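Peptidase M3B, oligoendopeptidase F (Enterococcus faecium, PDB 2QR4) probably hydrolyses short peptides as an oligoendopeptidase of the M3 family of zinc metallopeptidases, cutting within the peptide chain. Local coordinates at residues Val255-Leu260 with Asn472-Gly477; Gln439-Glu444 with Asp466-Leu471; Gln35-Ile40 with Lys108-Leu113; Gln102-Phe107 with His118-Ile123. All blocks are in the same frame, centred on the assembly; numbering follows the deposited sequence.

Contact 1: residues Val255-Leu260 with Asn472-Gly477; sequences VVNKHL and NAKYYG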
# COMPACT_ATOMS: atom_id res chain seq x y z
N VAL A 255 3.26 -31.00 14.79
CA VAL A 255 2.37 -32.15 14.94
C VAL A 255 1.53 -32.36 13.67
O VAL A 255 1.36 -33.48 13.20
CB VAL A 255 1.47 -32.02 16.18
CG1 VAL A 255 0.44 -33.13 16.21
CG2 VAL A 255 2.32 -32.01 17.47
N VAL A 256 1.05 -31.26 13.08
CA VAL A 256 0.30 -31.35 11.85
C VAL A 256 1.16 -31.91 10.71
O VAL A 256 0.74 -32.80 9.99
CB VAL A 256 -0.35 -30.01 11.45
CG1 VAL A 256 -0.91 -30.09 10.05
CG2 VAL A 256 -1.48 -29.65 12.44
N ASN A 257 2.38 -31.41 10.58
CA ASN A 257 3.31 -31.95 9.58
C ASN A 257 3.61 -33.44 9.75
O ASN A 257 3.70 -34.17 8.76
CB ASN A 257 4.61 -31.15 9.53
CG ASN A 257 4.53 -29.99 8.57
OD1 ASN A 257 4.85 -30.13 7.39
ND2 ASN A 257 4.03 -28.87 9.05
N LYS A 258 3.72 -33.88 10.99
CA LYS A 258 4.01 -35.27 11.27
C LYS A 258 2.79 -36.15 10.96
O LYS A 258 2.95 -37.35 10.75
CB LYS A 258 4.49 -35.41 12.73
CG LYS A 258 4.59 -36.83 13.26
CD LYS A 258 4.99 -36.83 14.75
CE LYS A 258 4.46 -38.04 15.53
NZ LYS A 258 5.30 -39.26 15.32
N HIS A 259 1.60 -35.56 10.90
CA HIS A 259 0.37 -36.32 10.64
C HIS A 259 -0.30 -36.05 9.28
O HIS A 259 -1.48 -36.37 9.10
CB HIS A 259 -0.65 -36.13 11.77
CG HIS A 259 -0.19 -36.68 13.08
ND1 HIS A 259 -0.44 -37.98 13.46
CD2 HIS A 259 0.52 -36.12 14.08
CE1 HIS A 259 0.10 -38.19 14.65
NE2 HIS A 259 0.69 -37.08 15.05
N LEU A 260 0.44 -35.49 8.34
CA LEU A 260 -0.09 -35.26 6.99
C LEU A 260 -0.55 -36.56 6.32
O LEU A 260 -1.50 -36.56 5.55
CB LEU A 260 0.94 -34.54 6.10
CG LEU A 260 1.24 -33.11 6.53
CD1 LEU A 260 2.30 -32.52 5.65
CD2 LEU A 260 -0.02 -32.24 6.50
N ASN A 472 1.21 -26.77 -0.63
CA ASN A 472 -0.08 -27.38 -0.89
C ASN A 472 0.06 -28.88 -1.20
O ASN A 472 -0.72 -29.69 -0.70
CB ASN A 472 -0.80 -26.67 -2.04
CG ASN A 472 -2.31 -26.89 -2.00
OD1 ASN A 472 -3.01 -26.32 -1.17
ND2 ASN A 472 -2.80 -27.70 -2.90
N ALA A 473 1.06 -29.22 -2.00
CA ALA A 473 1.28 -30.61 -2.43
C ALA A 473 1.74 -31.45 -1.25
O ALA A 473 1.36 -32.61 -1.14
CB ALA A 473 2.32 -30.66 -3.57
N LYS A 474 2.55 -30.85 -0.38
CA LYS A 474 3.01 -31.50 0.84
C LYS A 474 1.81 -31.85 1.72
O LYS A 474 1.72 -32.94 2.28
CB LYS A 474 3.97 -30.58 1.62
CG LYS A 474 4.57 -31.20 2.90
CD LYS A 474 5.57 -30.27 3.63
CE LYS A 474 4.83 -29.29 4.56
NZ LYS A 474 5.72 -28.53 5.50
N TYR A 475 0.88 -30.90 1.85
CA TYR A 475 -0.30 -31.11 2.65
C TYR A 475 -1.27 -32.12 2.03
O TYR A 475 -1.69 -33.06 2.67
CB TYR A 475 -1.00 -29.79 2.94
CG TYR A 475 -0.51 -29.14 4.20
CD1 TYR A 475 0.76 -28.61 4.27
CD2 TYR A 475 -1.32 -29.07 5.34
CE1 TYR A 475 1.23 -28.03 5.42
CE2 TYR A 475 -0.86 -28.48 6.50
CZ TYR A 475 0.43 -27.96 6.53
OH TYR A 475 0.93 -27.38 7.67
N TYR A 476 -1.59 -31.97 0.76
CA TYR A 476 -2.61 -32.83 0.21
C TYR A 476 -2.13 -34.19 -0.25
O TYR A 476 -2.93 -35.13 -0.30
CB TYR A 476 -3.39 -32.10 -0.88
CG TYR A 476 -4.33 -31.08 -0.27
CD1 TYR A 476 -5.57 -31.47 0.26
CD2 TYR A 476 -3.95 -29.76 -0.15
CE1 TYR A 476 -6.42 -30.53 0.82
CE2 TYR A 476 -4.79 -28.82 0.42
CZ TYR A 476 -6.02 -29.21 0.89
OH TYR A 476 -6.84 -28.27 1.46
N GLY A 477 -0.85 -34.31 -0.57
CA GLY A 477 -0.30 -35.60 -0.97
C GLY A 477 -0.61 -35.99 -2.40
O GLY A 477 -1.24 -35.23 -3.13

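Contact 2: residues Gln439-Glu444 with Asp466-Leu471; sequences QTQFAE and DSYGKL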
# COMPACT_ATOMS: atom_id res chain seq x y z
N GLN A 439 -6.17 -24.47 7.97
CA GLN A 439 -5.76 -23.28 8.71
C GLN A 439 -4.30 -23.37 9.12
O GLN A 439 -3.57 -22.38 9.09
CB GLN A 439 -6.66 -23.05 9.91
CG GLN A 439 -8.15 -22.88 9.54
CD GLN A 439 -8.38 -21.90 8.38
OE1 GLN A 439 -9.13 -22.18 7.45
NE2 GLN A 439 -7.75 -20.73 8.45
N THR A 440 -3.86 -24.57 9.46
CA THR A 440 -2.46 -24.73 9.80
C THR A 440 -1.54 -24.55 8.59
O THR A 440 -0.47 -23.97 8.70
CB THR A 440 -2.21 -26.05 10.49
OG1 THR A 440 -2.94 -26.04 11.72
CG2 THR A 440 -0.72 -26.23 10.79
N GLN A 441 -1.99 -25.02 7.42
CA GLN A 441 -1.30 -24.77 6.16
C GLN A 441 -1.08 -23.26 6.01
O GLN A 441 0.04 -22.81 5.73
CB GLN A 441 -2.13 -25.29 4.98
CG GLN A 441 -1.40 -25.25 3.60
CD GLN A 441 -2.31 -25.67 2.44
OE1 GLN A 441 -3.38 -26.23 2.65
NE2 GLN A 441 -1.89 -25.37 1.22
N PHE A 442 -2.15 -22.49 6.22
CA PHE A 442 -2.12 -21.04 6.14
C PHE A 442 -1.15 -20.50 7.18
O PHE A 442 -0.36 -19.61 6.88
CB PHE A 442 -3.52 -20.43 6.34
CG PHE A 442 -4.50 -20.73 5.22
CD1 PHE A 442 -4.07 -21.18 3.99
CD2 PHE A 442 -5.86 -20.50 5.40
CE1 PHE A 442 -4.97 -21.44 2.96
CE2 PHE A 442 -6.78 -20.75 4.38
CZ PHE A 442 -6.33 -21.22 3.15
N ALA A 443 -1.19 -21.05 8.40
CA ALA A 443 -0.34 -20.55 9.47
C ALA A 443 1.12 -20.77 9.15
O ALA A 443 1.98 -19.94 9.48
CB ALA A 443 -0.70 -21.17 10.83
N GLU A 444 1.40 -21.90 8.51
CA GLU A 444 2.76 -22.25 8.11
C GLU A 444 3.25 -21.30 7.01
O GLU A 444 4.39 -20.84 7.06
CB GLU A 444 2.85 -23.72 7.66
CG GLU A 444 4.29 -24.22 7.43
CD GLU A 444 4.40 -25.73 7.18
OE1 GLU A 444 3.41 -26.47 7.36
OE2 GLU A 444 5.48 -26.19 6.80
N ASP A 466 5.34 -20.49 -6.31
CA ASP A 466 6.09 -21.75 -6.26
C ASP A 466 6.14 -22.31 -4.83
O ASP A 466 6.02 -23.51 -4.63
CB ASP A 466 7.53 -21.57 -6.80
CG ASP A 466 7.57 -21.17 -8.29
OD1 ASP A 466 8.66 -20.78 -8.78
OD2 ASP A 466 6.51 -21.24 -8.97
N SER A 467 6.32 -21.43 -3.85
CA SER A 467 6.38 -21.84 -2.46
C SER A 467 5.03 -22.38 -2.02
O SER A 467 4.94 -23.46 -1.43
CB SER A 467 6.80 -20.67 -1.59
OG SER A 467 8.16 -20.37 -1.81
N TYR A 468 3.98 -21.63 -2.33
CA TYR A 468 2.63 -22.06 -1.96
C TYR A 468 2.23 -23.35 -2.67
O TYR A 468 1.70 -24.27 -2.04
CB TYR A 468 1.60 -20.96 -2.24
CG TYR A 468 0.27 -21.26 -1.62
CD1 TYR A 468 -0.02 -20.86 -0.32
CD2 TYR A 468 -0.70 -21.95 -2.31
CE1 TYR A 468 -1.23 -21.14 0.26
CE2 TYR A 468 -1.93 -22.23 -1.75
CZ TYR A 468 -2.18 -21.84 -0.46
OH TYR A 468 -3.41 -22.13 0.09
N GLY A 469 2.50 -23.43 -3.97
CA GLY A 469 2.30 -24.69 -4.68
C GLY A 469 2.94 -25.89 -4.00
O GLY A 469 2.32 -26.95 -3.88
N LYS A 470 4.18 -25.73 -3.53
CA LYS A 470 4.88 -26.86 -2.90
C LYS A 470 4.25 -27.26 -1.57
O LYS A 470 4.11 -28.45 -1.28
CB LYS A 470 6.37 -26.56 -2.71
CG LYS A 470 7.17 -26.77 -3.97
CD LYS A 470 8.46 -25.97 -3.99
CE LYS A 470 9.13 -26.11 -5.37
NZ LYS A 470 10.59 -25.85 -5.30
N LEU A 471 3.88 -26.26 -0.78
CA LEU A 471 3.31 -26.48 0.54
C LEU A 471 1.96 -27.18 0.38
O LEU A 471 1.62 -28.09 1.13
CB LEU A 471 3.14 -25.14 1.28
CG LEU A 471 2.62 -25.13 2.72
CD1 LEU A 471 3.64 -25.74 3.66
CD2 LEU A 471 2.29 -23.71 3.15

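Contact 3: residues Gln35-Ile40 with Lys108-Leu113; sequences QFLNAI and KEEPKL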
# COMPACT_ATOMS: atom_id res chain seq x y z
N GLN A 35 -2.91 11.78 40.36
CA GLN A 35 -2.64 12.28 39.02
C GLN A 35 -2.43 11.13 38.07
O GLN A 35 -2.76 11.21 36.88
CB GLN A 35 -1.41 13.17 39.02
CG GLN A 35 -1.62 14.53 39.68
CD GLN A 35 -1.46 14.50 41.20
OE1 GLN A 35 -1.44 13.43 41.82
NE2 GLN A 35 -1.36 15.67 41.80
N PHE A 36 -1.88 10.05 38.61
CA PHE A 36 -1.60 8.84 37.84
C PHE A 36 -2.93 8.19 37.45
O PHE A 36 -3.13 7.81 36.30
CB PHE A 36 -0.77 7.89 38.71
CG PHE A 36 -0.27 6.67 37.98
CD1 PHE A 36 0.79 6.75 37.10
CD2 PHE A 36 -0.84 5.43 38.23
CE1 PHE A 36 1.25 5.62 36.44
CE2 PHE A 36 -0.38 4.29 37.57
CZ PHE A 36 0.66 4.38 36.68
N LEU A 37 -3.84 8.11 38.41
CA LEU A 37 -5.17 7.57 38.18
C LEU A 37 -5.92 8.40 37.16
O LEU A 37 -6.54 7.85 36.25
CB LEU A 37 -5.97 7.52 39.50
CG LEU A 37 -7.41 7.00 39.45
CD1 LEU A 37 -7.49 5.62 38.82
CD2 LEU A 37 -8.05 6.99 40.83
N ASN A 38 -5.85 9.72 37.30
CA ASN A 38 -6.58 10.60 36.39
C ASN A 38 -6.08 10.47 34.95
O ASN A 38 -6.87 10.47 34.01
CB ASN A 38 -6.53 12.05 36.88
CG ASN A 38 -7.21 12.23 38.23
OD1 ASN A 38 -8.20 11.57 38.54
ND2 ASN A 38 -6.66 13.12 39.05
N ALA A 39 -4.77 10.33 34.79
CA ALA A 39 -4.19 10.12 33.46
C ALA A 39 -4.68 8.82 32.82
O ALA A 39 -5.08 8.80 31.66
CB ALA A 39 -2.66 10.14 33.54
N ILE A 40 -4.62 7.73 33.57
CA ILE A 40 -5.08 6.44 33.08
C ILE A 40 -6.54 6.53 32.69
O ILE A 40 -6.95 6.00 31.66
CB ILE A 40 -4.94 5.35 34.15
CG1 ILE A 40 -3.48 5.01 34.38
CG2 ILE A 40 -5.69 4.12 33.73
CD1 ILE A 40 -3.21 4.33 35.67
N LYS A 108 -1.01 1.03 46.48
CA LYS A 108 -1.28 0.98 47.91
C LYS A 108 -2.03 2.23 48.32
O LYS A 108 -2.97 2.17 49.12
CB LYS A 108 0.01 0.86 48.71
CG LYS A 108 0.58 -0.54 48.82
CD LYS A 108 1.47 -0.67 50.05
CE LYS A 108 0.72 -0.23 51.31
NZ LYS A 108 1.53 -0.38 52.54
N GLU A 109 -1.62 3.37 47.78
CA GLU A 109 -2.18 4.67 48.16
C GLU A 109 -3.60 4.89 47.63
O GLU A 109 -4.40 5.56 48.27
CB GLU A 109 -1.26 5.81 47.71
CG GLU A 109 0.21 5.60 48.05
CD GLU A 109 1.07 6.81 47.75
OE1 GLU A 109 2.05 7.02 48.51
OE2 GLU A 109 0.79 7.54 46.77
N GLU A 110 -3.90 4.32 46.47
CA GLU A 110 -5.19 4.56 45.82
C GLU A 110 -5.83 3.29 45.28
O GLU A 110 -5.69 2.97 44.11
CB GLU A 110 -5.05 5.61 44.70
CG GLU A 110 -6.32 5.87 43.91
CD GLU A 110 -7.53 6.20 44.79
OE1 GLU A 110 -8.07 7.32 44.67
OE2 GLU A 110 -7.94 5.35 45.61
N PRO A 111 -6.55 2.57 46.15
CA PRO A 111 -7.24 1.32 45.85
C PRO A 111 -7.98 1.36 44.52
O PRO A 111 -8.04 0.35 43.82
CB PRO A 111 -8.26 1.20 47.00
CG PRO A 111 -8.12 2.46 47.84
CD PRO A 111 -6.74 2.97 47.55
N LYS A 112 -8.52 2.52 44.17
CA LYS A 112 -9.25 2.70 42.92
C LYS A 112 -8.43 2.27 41.71
O LYS A 112 -8.99 1.91 40.66
CB LYS A 112 -9.65 4.16 42.76
CG LYS A 112 -10.66 4.68 43.76
CD LYS A 112 -11.30 5.93 43.17
CE LYS A 112 -12.11 6.72 44.16
NZ LYS A 112 -12.45 8.02 43.52
N LEU A 113 -7.11 2.35 41.83
CA LEU A 113 -6.22 1.94 40.74
C LEU A 113 -6.28 0.44 40.48
O LEU A 113 -5.90 -0.03 39.41
CB LEU A 113 -4.78 2.31 41.06
CG LEU A 113 -4.34 3.75 40.77
CD1 LEU A 113 -3.01 3.97 41.45
CD2 LEU A 113 -4.23 4.00 39.28

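Contact 4: residues Gln102-Phe107 with His118-Ile123; sequences QIWQYF and HYIQQI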
# COMPACT_ATOMS: atom_id res chain seq x y z
N GLN A 102 7.61 2.25 42.32
CA GLN A 102 6.86 3.50 42.45
C GLN A 102 5.42 3.29 41.99
O GLN A 102 4.48 3.86 42.54
CB GLN A 102 7.48 4.60 41.61
CG GLN A 102 8.66 5.34 42.23
CD GLN A 102 9.32 6.26 41.22
OE1 GLN A 102 9.91 5.80 40.23
NE2 GLN A 102 9.20 7.57 41.44
N ILE A 103 5.27 2.47 40.96
CA ILE A 103 3.97 2.18 40.38
C ILE A 103 3.07 1.43 41.36
O ILE A 103 1.95 1.87 41.61
CB ILE A 103 4.12 1.40 39.05
CG1 ILE A 103 4.82 2.27 38.01
CG2 ILE A 103 2.79 0.95 38.52
CD1 ILE A 103 5.01 1.60 36.65
N TRP A 104 3.55 0.33 41.94
CA TRP A 104 2.72 -0.43 42.89
C TRP A 104 2.61 0.29 44.23
O TRP A 104 1.76 -0.05 45.06
CB TRP A 104 3.21 -1.88 43.06
CG TRP A 104 3.45 -2.59 41.77
CD1 TRP A 104 4.64 -3.09 41.32
CD2 TRP A 104 2.49 -2.83 40.72
NE1 TRP A 104 4.48 -3.64 40.06
CE2 TRP A 104 3.18 -3.49 39.67
CE3 TRP A 104 1.13 -2.56 40.57
CZ2 TRP A 104 2.54 -3.89 38.50
CZ3 TRP A 104 0.49 -2.95 39.39
CH2 TRP A 104 1.20 -3.61 38.38
N GLN A 105 3.45 1.30 44.43
CA GLN A 105 3.35 2.14 45.61
C GLN A 105 2.12 3.05 45.48
O GLN A 105 1.46 3.36 46.47
CB GLN A 105 4.63 2.96 45.81
CG GLN A 105 4.70 3.74 47.12
CD GLN A 105 4.16 2.94 48.30
OE1 GLN A 105 3.37 3.46 49.09
NE2 GLN A 105 4.58 1.69 48.42
N TYR A 106 1.83 3.46 44.25
CA TYR A 106 0.64 4.24 43.94
C TYR A 106 -0.62 3.42 44.20
O TYR A 106 -1.65 3.95 44.61
CB TYR A 106 0.65 4.66 42.47
CG TYR A 106 1.45 5.89 42.11
CD1 TYR A 106 1.84 6.82 43.06
CD2 TYR A 106 1.79 6.13 40.78
CE1 TYR A 106 2.57 7.95 42.70
CE2 TYR A 106 2.51 7.26 40.41
CZ TYR A 106 2.89 8.17 41.37
OH TYR A 106 3.60 9.28 40.97
N PHE A 107 -0.53 2.12 43.92
CA PHE A 107 -1.65 1.20 44.13
C PHE A 107 -2.01 1.02 45.60
O PHE A 107 -3.19 0.86 45.94
CB PHE A 107 -1.38 -0.14 43.46
CG PHE A 107 -1.66 -0.14 41.98
CD1 PHE A 107 -0.90 0.63 41.12
CD2 PHE A 107 -2.68 -0.91 41.45
CE1 PHE A 107 -1.15 0.63 39.75
CE2 PHE A 107 -2.94 -0.91 40.09
CZ PHE A 107 -2.18 -0.14 39.24
N HIS A 118 -4.25 -4.91 35.97
CA HIS A 118 -4.00 -5.78 34.83
C HIS A 118 -3.57 -4.99 33.58
O HIS A 118 -2.77 -5.47 32.78
CB HIS A 118 -5.23 -6.67 34.58
CG HIS A 118 -5.65 -6.75 33.15
ND1 HIS A 118 -5.11 -7.65 32.26
CD2 HIS A 118 -6.58 -6.05 32.46
CE1 HIS A 118 -5.68 -7.49 31.08
NE2 HIS A 118 -6.58 -6.53 31.17
N TYR A 119 -4.08 -3.77 33.44
CA TYR A 119 -3.67 -2.93 32.32
C TYR A 119 -2.28 -2.34 32.54
O TYR A 119 -1.45 -2.32 31.62
CB TYR A 119 -4.69 -1.83 32.06
CG TYR A 119 -4.21 -0.77 31.11
CD1 TYR A 119 -4.20 -1.00 29.73
CD2 TYR A 119 -3.74 0.45 31.58
CE1 TYR A 119 -3.74 -0.03 28.84
CE2 TYR A 119 -3.28 1.43 30.70
CZ TYR A 119 -3.29 1.18 29.34
OH TYR A 119 -2.83 2.14 28.46
N ILE A 120 -2.02 -1.88 33.75
CA ILE A 120 -0.70 -1.36 34.11
C ILE A 120 0.35 -2.49 34.14
O ILE A 120 1.52 -2.26 33.86
CB ILE A 120 -0.73 -0.61 35.45
CG1 ILE A 120 -1.58 0.66 35.31
CG2 ILE A 120 0.67 -0.25 35.92
CD1 ILE A 120 -1.26 1.46 34.05
N GLN A 121 -0.09 -3.70 34.46
CA GLN A 121 0.77 -4.87 34.50
C GLN A 121 1.36 -5.19 33.14
O GLN A 121 2.55 -5.47 33.02
CB GLN A 121 -0.00 -6.08 35.03
CG GLN A 121 0.86 -7.28 35.33
CD GLN A 121 1.63 -7.11 36.62
OE1 GLN A 121 1.09 -7.31 37.71
NE2 GLN A 121 2.90 -6.75 36.51
N GLN A 122 0.52 -5.17 32.10
CA GLN A 122 0.96 -5.45 30.74
C GLN A 122 2.05 -4.50 30.35
O GLN A 122 3.08 -4.90 29.78
CB GLN A 122 -0.19 -5.32 29.74
CG GLN A 122 -0.87 -6.62 29.38
CD GLN A 122 -1.29 -7.42 30.61
OE1 GLN A 122 -0.46 -7.82 31.43
NE2 GLN A 122 -2.59 -7.68 30.72
N ILE A 123 1.83 -3.23 30.66
CA ILE A 123 2.77 -2.19 30.29
C ILE A 123 4.12 -2.42 30.94
O ILE A 123 5.14 -2.41 30.25
CB ILE A 123 2.24 -0.80 30.62
CG1 ILE A 123 1.00 -0.52 29.76
CG2 ILE A 123 3.32 0.24 30.36
CD1 ILE A 123 0.24 0.67 30.19

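Contact 1: residues Val255-Leu260 with Asn472-Gly477
Two helix ends meet here: the turn where helix 246-258 gives way to helix 260-274 brings V256, N257 and L260 against the last turn of helix 461-476, chiefly K474 and Y475. L260 stands just beyond the corner, and its branched end reaches over one face of the Y475 ring. L260 CD2 makes a CH-pi contact, lying 3.9 Å from the ring centroid and 3.6 Å from Y475 CD2, displaced toward the rim. The other methyl, L260 CD1, rests 3.4 Å from K474 O, so leucine covers both the aromatic face and the adjacent backbone. V256 CG1 lies 3.9 Å from Y475 CE2, the two side chains crossing at about a right angle. At the polar side K474 bends at its third torsion (chi3 84°), which carries the ammonium across the end of N257; K474 NZ donates to N257 OD1 at 2.6 Å. The donor is tilted 18° out of the carbonyl plane. N257 suits this place because its amide can accept from the lysine while ND2 donates to V253 O and to E444 OE1. The same E444 carboxylate forms a salt bridge with K474 NZ and bonds Y475 OH, so one acidic group gathers a lysine, an amide and a hydroxyl at the junction of three helices. Helix 418-454, which supplies E444, also meets V256 through F437 and Y475 through T440, while helix 557-579 covers V256 through M563.

Contact 2: residues Gln439-Glu444 with Asp466-Leu471
With CG anti to the backbone N in both Q441 (chi1 -172°) and L471 (chi1 -177°), the two side chains reach into the gap between their helices and slide past each other in opposite directions. Q441 CG and L471 CD2 come within 4.0 Å, and L471 CD2 also lies 3.5 Å from Q441 O. L471 divides its branches: L471 CD1 sits 3.6 Å from E444 CD, against the carboxylate end of an extended glutamate whose oxygens are engaged by polar groups of the neighbouring contact. Leucine fits because its fork fills the space beside two long side chains without needing a polar partner. Q441 is likewise well placed, since its CG packs on the leucine while NE2 goes on to donate to N472 OD1. On the neighbouring side, F442 leaves its helix on the side turned from the facing helix, yet its ring swings back, and F442 CE1 meets Y468 OH at 3.3 Å. The hydroxyl lies at the edge of the phenyl ring, near its plane, and is hydrogen-bonded to E489. The Y468 ring also meets F445 edge-to-face. Large side chains suit the wide spacing, for the axes of the two short segments come no closer than 11.1 Å, at 144°. Helices 418-454 and 461-476, successive in the chain and roughly antiparallel, thus form a helical hairpin within the largely helical peptidase family M3 region.

Contact 3: residues Gln35-Ile40 with Lys108-Leu113
L37 and L113 face each other with their CA atoms 6.3 Å apart, where one turn of helix 33-63 lies against the chain leaving helix 100-109, which breaks from helical geometry at E110 and resumes as a 3-10 segment that begins at P111. L37 is the centre of the contact. Its CG lies anti to the backbone N (chi1 179°), which sends both methyls toward the turn. L37 CD1 packs on L113 CD2 at 3.7 Å, the two leucines passing in opposite directions. L37 CD2 instead fits against aliphatic parts of charged residues, 3.7 Å from E110 CG and 3.8 Å from K112 CB. Glutamate and lysine suit this edge because their methylenes can cover a leucine; the lysine's end leads away, while the glutamate's carboxylate curls back over the turn. L113 CD2 is shared further: I40 CD1 reaches it at 3.8 Å, and F36 CD2 meets it at 3.8 Å with the methyl at the edge of the phenyl ring, near its plane. The turn is also braced from within. E110 bends at its second torsion (chi2 52°), and its OE2 accepts the K112 N-H at 3.2 Å from above the carboxylate plane; L113 N bonds E110 O. Proline suits the first position of such a turn, having no N-H to leave unmatched. F36 also meets the Y106 ring, and L37 and I40 touch Y116. This is a helix packed against the turn that ends helix 100-109, linking helix 33-63 to the oligopeptidase F family region, far from the chain's centre.

Contact 4: residues Gln102-Phe107 with His118-Ile123
I120, W104 and Q121 bury most of the surface here. I120 occupies the middle and is beta-branched, so its arms serve different partners: I120 CG2 meets I103 CG2 at 3.6 Å and W104 CH2 at 4.2 Å, while I120 CG1 lies 4.1 Å from F107 CZ, at the edge of that ring and near its plane. A compact isoleucine suits a spot bordered by two aromatic rings and another isoleucine. W104 spans toward the opposite helix with the far rim of its indole. Its CZ2 comes within 3.5 Å of Q121 NE2, the amide and indole planes being turned 39° apart. Q121 bends at its second torsion (chi2 76°), bringing the amide across the far rim of the indole at about a right angle. W104 CE3 in turn lies over the centre of the F107 ring, so the two aromatics brace each other one helical turn apart. Such bulk matches segment axes that approach no closer than 11.8 Å. Neighbouring I95 touches both I103 and I120, and I40 touches I120. Helices 100-109 and 117-124, successive in the chain and whose segments here run almost exactly opposite (175°), form a short antiparallel helical hairpin in the oligopeptidase F family region.

The four contacts form two clusters on a mostly helical chain. Along the sequence contacts 3 and 4 come first, with their segments alternating; they share helix 100-109, and their centres lie 9 Å apart. L113 of contact 3 packs there on F107 of contact 4. Contacts 1 and 2 follow, contact 2 nested inside the loop that contact 1 closes, with centres 10 Å apart and helix 461-476 in common. The two clusters are well separated: the centres of contacts 1 and 3 are about 53 Å apart, on opposite sides of the chain's centre. The N-terminal helices and the peptidase family M3 region are thus each tied together locally.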